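Local coordinates for TfuA domain-containing protein (Methanosarcina acetivorans, PDB 6XP8) that takes part in peptide backbone thioamidation, probably as the partner of a YcaO enzyme, at residues 136-141 and 188-193; 164-169 and 193-198; 109-114 and 130-135. All blocks are in the same frame, centred on the assembly; numbering follows the deposited sequence.

From the N terminus, the chain first runs through the parallel sheet and its flanking helices, and the three contacts lie in the mainly helical part that follows. Contact 3 is the earliest: it closes a loop of 15 residues by joining the short 3-10 turn at 109-111 to helix 128-140. The same helix then enters contact 1, where its C-terminal end meets helix 181-193 after 46 intervening residues, many of them helical. Contact 2 opens inside that interval, at the start of helix 166-175, and closes on the linker before helix 198-215. Contacts 1 and 2 therefore cross and share Asn193, while contact 3 precedes both and nests in neither.

Contact 1 of 3, residues 136-141 and 188-193; sequences KAALDT and LDFCLN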
# COMPACT_ATOMS: atom_id res chain seq x y z
N LYS A 136 16.68 -3.25 -0.43
CA LYS A 136 17.53 -2.26 -1.11
C LYS A 136 18.33 -1.41 -0.13
O LYS A 136 19.54 -1.24 -0.30
CB LYS A 136 16.73 -1.39 -2.07
CG LYS A 136 16.59 -2.00 -3.45
CD LYS A 136 15.52 -1.32 -4.29
CE LYS A 136 15.38 -2.01 -5.63
NZ LYS A 136 14.47 -1.28 -6.55
N ALA A 137 17.66 -0.91 0.91
CA ALA A 137 18.30 -0.14 1.98
C ALA A 137 19.33 -0.97 2.76
O ALA A 137 20.41 -0.47 3.09
CB ALA A 137 17.26 0.44 2.93
N ALA A 138 19.00 -2.23 3.03
CA ALA A 138 19.92 -3.18 3.67
C ALA A 138 21.19 -3.41 2.86
O ALA A 138 22.29 -3.47 3.43
CB ALA A 138 19.22 -4.50 3.95
N LEU A 139 21.03 -3.55 1.54
CA LEU A 139 22.14 -3.66 0.59
C LEU A 139 23.04 -2.41 0.63
O LEU A 139 24.27 -2.53 0.56
CB LEU A 139 21.62 -3.91 -0.83
CG LEU A 139 22.57 -4.06 -2.02
CD1 LEU A 139 23.35 -5.37 -1.99
CD2 LEU A 139 21.81 -3.94 -3.33
N ASP A 140 22.42 -1.24 0.74
CA ASP A 140 23.13 0.04 0.84
C ASP A 140 23.92 0.20 2.14
O ASP A 140 24.99 0.81 2.15
CB ASP A 140 22.14 1.21 0.67
CG ASP A 140 21.51 1.26 -0.72
OD1 ASP A 140 22.04 0.65 -1.68
OD2 ASP A 140 20.46 1.93 -0.86
N THR A 141 23.38 -0.36 3.23
CA THR A 141 24.03 -0.33 4.55
C THR A 141 25.12 -1.42 4.65
O THR A 141 25.87 -1.48 5.64
CB THR A 141 22.98 -0.46 5.68
OG1 THR A 141 21.80 0.27 5.33
CG2 THR A 141 23.51 0.09 7.01
N LEU A 188 17.69 -8.76 10.23
CA LEU A 188 16.39 -8.70 10.92
C LEU A 188 16.24 -7.47 11.82
O LEU A 188 15.19 -6.82 11.81
CB LEU A 188 16.11 -10.00 11.69
CG LEU A 188 14.78 -10.12 12.46
CD1 LEU A 188 13.56 -9.85 11.58
CD2 LEU A 188 14.69 -11.50 13.10
N ASP A 189 17.29 -7.16 12.59
CA ASP A 189 17.33 -5.95 13.41
C ASP A 189 17.13 -4.69 12.57
O ASP A 189 16.35 -3.80 12.94
CB ASP A 189 18.64 -5.86 14.21
CG ASP A 189 18.69 -6.85 15.36
OD1 ASP A 189 17.63 -7.26 15.89
OD2 ASP A 189 19.82 -7.23 15.75
N PHE A 190 17.82 -4.62 11.43
CA PHE A 190 17.67 -3.52 10.48
C PHE A 190 16.25 -3.40 9.95
O PHE A 190 15.71 -2.29 9.89
CB PHE A 190 18.66 -3.64 9.31
CG PHE A 190 18.51 -2.55 8.27
CD1 PHE A 190 19.10 -1.30 8.46
CD2 PHE A 190 17.76 -2.77 7.11
CE1 PHE A 190 18.95 -0.29 7.51
CE2 PHE A 190 17.61 -1.77 6.16
CZ PHE A 190 18.21 -0.53 6.36
N CYS A 191 15.66 -4.53 9.55
CA CYS A 191 14.31 -4.56 9.00
C CYS A 191 13.25 -4.14 10.01
O CYS A 191 12.25 -3.51 9.65
CB CYS A 191 13.99 -5.95 8.45
SG CYS A 191 14.88 -6.41 6.94
N LEU A 192 13.47 -4.48 11.28
CA LEU A 192 12.51 -4.18 12.35
C LEU A 192 12.59 -2.75 12.88
O LEU A 192 11.60 -2.23 13.41
CB LEU A 192 12.62 -5.20 13.49
CG LEU A 192 12.14 -6.63 13.22
CD1 LEU A 192 12.44 -7.53 14.40
CD2 LEU A 192 10.66 -6.71 12.86
N ASN A 193 13.75 -2.11 12.70
CA ASN A 193 14.01 -0.77 13.24
C ASN A 193 14.15 0.33 12.18
O ASN A 193 13.98 1.51 12.49
CB ASN A 193 15.25 -0.80 14.13
CG ASN A 193 15.06 -1.67 15.36
OD1 ASN A 193 14.16 -1.44 16.17
ND2 ASN A 193 15.91 -2.68 15.51
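Phe190 of helix 181-193 reaches across to segment 136-141 and meets Ala137, Ala138 and Thr141. Its CB points toward that segment, and with CG anti to the backbone N (chi1 177°) the ring is carried on to the partner backbone. On one side CD2 lies 3.9 Å from Ala138 CB. Next along the rim, CE2 comes to 3.5 Å from Ala138 N and also packs against Thr134 O, a carbonyl of the preceding turn. At the tip, CZ stands 3.7 Å from Ala137 CB, a methyl group that meets the ring at its edge and in its plane. On the other side, CE1 approaches Thr141 OG1 at 3.6 Å, the two side chains meeting at a slant.

That hydroxyl is already committed: Thr141 OG1 donates to Ala137 O at 2.7 Å, from above the carbonyl plane, and Thr141 N reaches the same oxygen from the opposite face. Leu143, in the loop that follows, also touches the phenylalanine. Between segments 136-141 and 188-193 the contact is van der Waals in kind. Two alanines leave a shallow surface on which the ring can approach the backbone itself, and the threonine hydroxyl, its proton given to Ala137 O, can lie beside a ring C-H without losing a partner.

Contact 2 of 3, residues 164-169 and 193-198; sequences RSYLGL and NSEVDI
Tyr166 and Glu195 carry this contact through one hydrogen bond, given by Tyr166 OH to Glu195 OE2 at 2.8 Å. The acceptor sits at the edge of the phenol ring, in its plane, whereas the donor meets the carboxylate on its anti side, 31° out of plane. Ring and carboxylate stand 88° apart. With CG anti to the backbone N (chi1 -173°), the extended glutamate crosses the tyrosine at about a right angle.

Close packing accompanies the bond: Glu195 CG lies 3.3 Å from Tyr166 OH, and Glu195 CD 3.6 Å from Tyr166 CE2.

Capping bonds lie on both sides. Ser165 is the N-cap of helix 166-175, its OG accepting from Gly168 N at 2.9 Å. In the linker, Asp197, the centre of an inverse gamma turn, is the N-cap of helix 198-215 and accepts from Arg200 N through OD1.

Helix 128-140 supplies second partners for both polar groups: Asn130 ND2 bonds to Glu195 OE2, and Thr134 OG1 and Tyr166 OH are hydrogen-bonded to each other. With Leu188 and Cys191 of helix 181-193 against the tyrosine, the pair ties the start of helix 166-175 to the linker between helices 181-193 and 198-215.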
# COMPACT_ATOMS: atom_id res chain seq x y z
N ARG A 164 4.48 -13.60 4.65
CA ARG A 164 5.55 -12.62 4.40
C ARG A 164 5.81 -11.79 5.66
O ARG A 164 4.95 -11.02 6.09
CB ARG A 164 5.21 -11.69 3.23
CG ARG A 164 5.49 -12.29 1.86
CD ARG A 164 5.03 -11.36 0.74
NE ARG A 164 5.13 -12.04 -0.54
CZ ARG A 164 4.41 -11.76 -1.63
NH1 ARG A 164 3.50 -10.80 -1.63
NH2 ARG A 164 4.61 -12.47 -2.73
N SER A 165 6.98 -11.99 6.26
CA SER A 165 7.45 -11.18 7.38
C SER A 165 8.97 -11.15 7.34
O SER A 165 9.59 -12.04 6.76
CB SER A 165 6.95 -11.73 8.72
OG SER A 165 7.58 -12.96 9.05
N TYR A 166 9.56 -10.14 7.98
CA TYR A 166 11.02 -10.03 8.03
C TYR A 166 11.66 -11.16 8.83
O TYR A 166 12.71 -11.67 8.43
CB TYR A 166 11.45 -8.66 8.55
CG TYR A 166 11.02 -7.53 7.64
CD1 TYR A 166 11.53 -7.43 6.33
CD2 TYR A 166 10.11 -6.56 8.07
CE1 TYR A 166 11.13 -6.40 5.48
CE2 TYR A 166 9.71 -5.53 7.23
CZ TYR A 166 10.23 -5.44 5.95
OH TYR A 166 9.84 -4.42 5.11
N LEU A 167 11.01 -11.56 9.92
CA LEU A 167 11.44 -12.73 10.69
C LEU A 167 11.32 -14.02 9.88
O LEU A 167 12.26 -14.81 9.86
CB LEU A 167 10.68 -12.83 12.02
CG LEU A 167 10.92 -14.00 13.00
CD1 LEU A 167 12.37 -14.39 13.23
CD2 LEU A 167 10.26 -13.65 14.32
N GLY A 168 10.18 -14.21 9.20
CA GLY A 168 9.95 -15.39 8.36
C GLY A 168 10.93 -15.49 7.21
O GLY A 168 11.43 -16.58 6.90
N LEU A 169 11.22 -14.35 6.59
CA LEU A 169 12.13 -14.26 5.46
C LEU A 169 13.58 -14.58 5.85
O LEU A 169 14.23 -15.36 5.15
CB LEU A 169 12.05 -12.87 4.80
CG LEU A 169 12.72 -12.63 3.44
CD1 LEU A 169 12.12 -13.52 2.36
CD2 LEU A 169 12.62 -11.16 3.06
N ASN A 193 13.75 -2.11 12.70
CA ASN A 193 14.01 -0.77 13.24
C ASN A 193 14.15 0.33 12.18
O ASN A 193 13.98 1.51 12.49
CB ASN A 193 15.25 -0.80 14.13
CG ASN A 193 15.06 -1.67 15.36
OD1 ASN A 193 14.16 -1.44 16.17
ND2 ASN A 193 15.91 -2.68 15.51
N SER A 194 14.48 -0.07 10.95
CA SER A 194 14.72 0.87 9.86
C SER A 194 14.03 0.42 8.57
O SER A 194 14.59 0.54 7.48
CB SER A 194 16.23 1.05 9.62
OG SER A 194 16.92 1.26 10.84
N GLU A 195 12.81 -0.11 8.71
CA GLU A 195 11.99 -0.46 7.54
C GLU A 195 11.75 0.78 6.69
O GLU A 195 11.50 1.88 7.22
CB GLU A 195 10.65 -1.08 7.96
CG GLU A 195 9.83 -1.60 6.78
CD GLU A 195 8.45 -2.11 7.15
OE1 GLU A 195 7.91 -1.75 8.21
OE2 GLU A 195 7.90 -2.89 6.34
N VAL A 196 11.86 0.61 5.38
CA VAL A 196 11.43 1.61 4.41
C VAL A 196 9.96 1.28 4.14
O VAL A 196 9.64 0.41 3.32
CB VAL A 196 12.28 1.59 3.11
CG1 VAL A 196 11.86 2.72 2.17
CG2 VAL A 196 13.77 1.70 3.43
N ASP A 197 9.09 1.96 4.89
CA ASP A 197 7.65 1.74 4.85
C ASP A 197 7.06 2.61 3.75
O ASP A 197 6.48 3.69 4.00
CB ASP A 197 7.04 2.04 6.23
CG ASP A 197 5.61 1.52 6.38
OD1 ASP A 197 4.93 1.20 5.36
OD2 ASP A 197 5.13 1.44 7.54
N ILE A 198 7.23 2.14 2.52
CA ILE A 198 6.80 2.89 1.34
C ILE A 198 5.28 3.03 1.27
O ILE A 198 4.79 4.06 0.80
CB ILE A 198 7.44 2.36 0.02
CG1 ILE A 198 7.25 3.36 -1.13
CG2 ILE A 198 6.91 0.98 -0.36
CD1 ILE A 198 7.98 4.68 -0.94

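Contact 3 of 3, residues 109-114 and 130-135; sequences DDEVAV and NIRETL
Glu111 bends at its second torsion (chi2 -68°), while Arg132 runs extended from CG to NE and then swings its guanidinium aside at the last (chi4 -81°), so that the two charged groups meet edge to edge. The result is a bidentate, side-on salt bridge between a 3-10 turn and helix 128-140, in the TfuA-like region of the chain. Arg132 NE gives a nearly straight hydrogen bond to Glu111 OE1 at 2.8 Å, and Arg132 NH2 gives a second to Glu111 OE2 at 2.9 Å. Both oxygens are met on the syn side, and the two planes are twisted 28° apart, while the carboxylate oxygens stay near the guanidinium plane.

Glu111 is buried, with Tyr101 and Leu128 against its side chain; Leu153 and Ile157 of helix 146-157 touch Arg132. A leucine in place of Arg132 would probably leave the Glu111 carboxylate without its opposite charge and let it turn away from the helix.

Asp109 O accepts from Val112 N, the i+3 bond of the 3-10 turn, and also from Ala113 N. On the helix, Thr134 N and Thr134 OG1 come to Asn130 O from opposite faces of its carbonyl plane, the hydroxyl at 2.8 Å.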
# COMPACT_ATOMS: atom_id res chain seq x y z
N ASP A 109 -1.55 -7.22 -7.96
CA ASP A 109 -1.88 -6.86 -6.58
C ASP A 109 -1.01 -7.60 -5.56
O ASP A 109 -0.97 -7.19 -4.40
CB ASP A 109 -3.38 -7.04 -6.29
CG ASP A 109 -3.91 -8.46 -6.57
OD1 ASP A 109 -3.13 -9.43 -6.59
OD2 ASP A 109 -5.13 -8.59 -6.75
N ASP A 110 -0.30 -8.64 -5.99
CA ASP A 110 0.63 -9.36 -5.10
C ASP A 110 1.71 -8.45 -4.50
O ASP A 110 2.25 -8.73 -3.43
CB ASP A 110 1.27 -10.56 -5.79
CG ASP A 110 2.08 -11.42 -4.83
OD1 ASP A 110 1.49 -11.96 -3.87
OD2 ASP A 110 3.30 -11.54 -5.03
N GLU A 111 2.02 -7.36 -5.20
CA GLU A 111 3.03 -6.39 -4.75
C GLU A 111 2.63 -5.66 -3.46
O GLU A 111 3.50 -5.25 -2.69
CB GLU A 111 3.34 -5.38 -5.86
CG GLU A 111 4.08 -5.98 -7.05
CD GLU A 111 5.50 -6.43 -6.74
OE1 GLU A 111 6.16 -5.82 -5.85
OE2 GLU A 111 5.98 -7.38 -7.40
N VAL A 112 1.33 -5.52 -3.25
CA VAL A 112 0.80 -4.71 -2.13
C VAL A 112 -0.07 -5.47 -1.12
O VAL A 112 -0.33 -4.96 -0.03
CB VAL A 112 0.06 -3.45 -2.63
CG1 VAL A 112 1.05 -2.41 -3.13
CG2 VAL A 112 -0.96 -3.78 -3.72
N ALA A 113 -0.53 -6.68 -1.48
CA ALA A 113 -1.41 -7.47 -0.60
C ALA A 113 -0.78 -7.73 0.78
O ALA A 113 0.40 -8.06 0.88
CB ALA A 113 -1.78 -8.78 -1.26
N VAL A 114 -1.59 -7.53 1.83
CA VAL A 114 -1.21 -7.84 3.22
C VAL A 114 -2.33 -8.55 3.97
O VAL A 114 -3.52 -8.24 3.77
CB VAL A 114 -0.78 -6.59 4.06
CG1 VAL A 114 0.62 -6.15 3.69
CG2 VAL A 114 -1.76 -5.43 3.91
N ASN A 130 7.34 -2.97 0.41
CA ASN A 130 8.15 -2.64 1.60
C ASN A 130 9.39 -3.53 1.69
O ASN A 130 10.47 -3.05 2.04
CB ASN A 130 7.34 -2.76 2.90
CG ASN A 130 6.42 -1.56 3.17
OD1 ASN A 130 6.12 -0.76 2.28
ND2 ASN A 130 5.92 -1.48 4.40
N ILE A 131 9.24 -4.82 1.36
CA ILE A 131 10.36 -5.78 1.35
C ILE A 131 11.40 -5.37 0.31
O ILE A 131 12.60 -5.33 0.60
CB ILE A 131 9.88 -7.25 1.16
CG1 ILE A 131 9.06 -7.71 2.37
CG2 ILE A 131 11.05 -8.20 0.92
CD1 ILE A 131 8.16 -8.92 2.11
N ARG A 132 10.92 -5.02 -0.89
CA ARG A 132 11.77 -4.53 -1.99
C ARG A 132 12.64 -3.35 -1.54
O ARG A 132 13.87 -3.38 -1.69
CB ARG A 132 10.93 -4.12 -3.21
CG ARG A 132 10.29 -5.28 -3.96
CD ARG A 132 9.60 -4.78 -5.23
NE ARG A 132 8.94 -5.85 -5.99
CZ ARG A 132 9.54 -6.70 -6.82
NH1 ARG A 132 10.86 -6.65 -7.02
NH2 ARG A 132 8.82 -7.62 -7.46
N GLU A 133 11.99 -2.34 -0.96
CA GLU A 133 12.65 -1.10 -0.54
C GLU A 133 13.56 -1.29 0.67
O GLU A 133 14.62 -0.64 0.77
CB GLU A 133 11.61 -0.02 -0.27
CG GLU A 133 10.98 0.54 -1.54
CD GLU A 133 11.99 1.22 -2.44
OE1 GLU A 133 12.47 2.32 -2.08
OE2 GLU A 133 12.31 0.66 -3.51
N THR A 134 13.15 -2.16 1.58
CA THR A 134 13.92 -2.45 2.80
C THR A 134 15.16 -3.29 2.48
O THR A 134 16.23 -3.02 3.02
CB THR A 134 13.03 -3.06 3.91
OG1 THR A 134 11.97 -2.14 4.21
CG2 THR A 134 13.82 -3.31 5.19
N LEU A 135 15.01 -4.29 1.60
CA LEU A 135 16.17 -5.06 1.12
C LEU A 135 17.18 -4.21 0.34
O LEU A 135 18.39 -4.43 0.46
CB LEU A 135 15.75 -6.29 0.31
CG LEU A 135 15.17 -7.49 1.09
CD1 LEU A 135 14.73 -8.58 0.12
CD2 LEU A 135 16.14 -8.06 2.11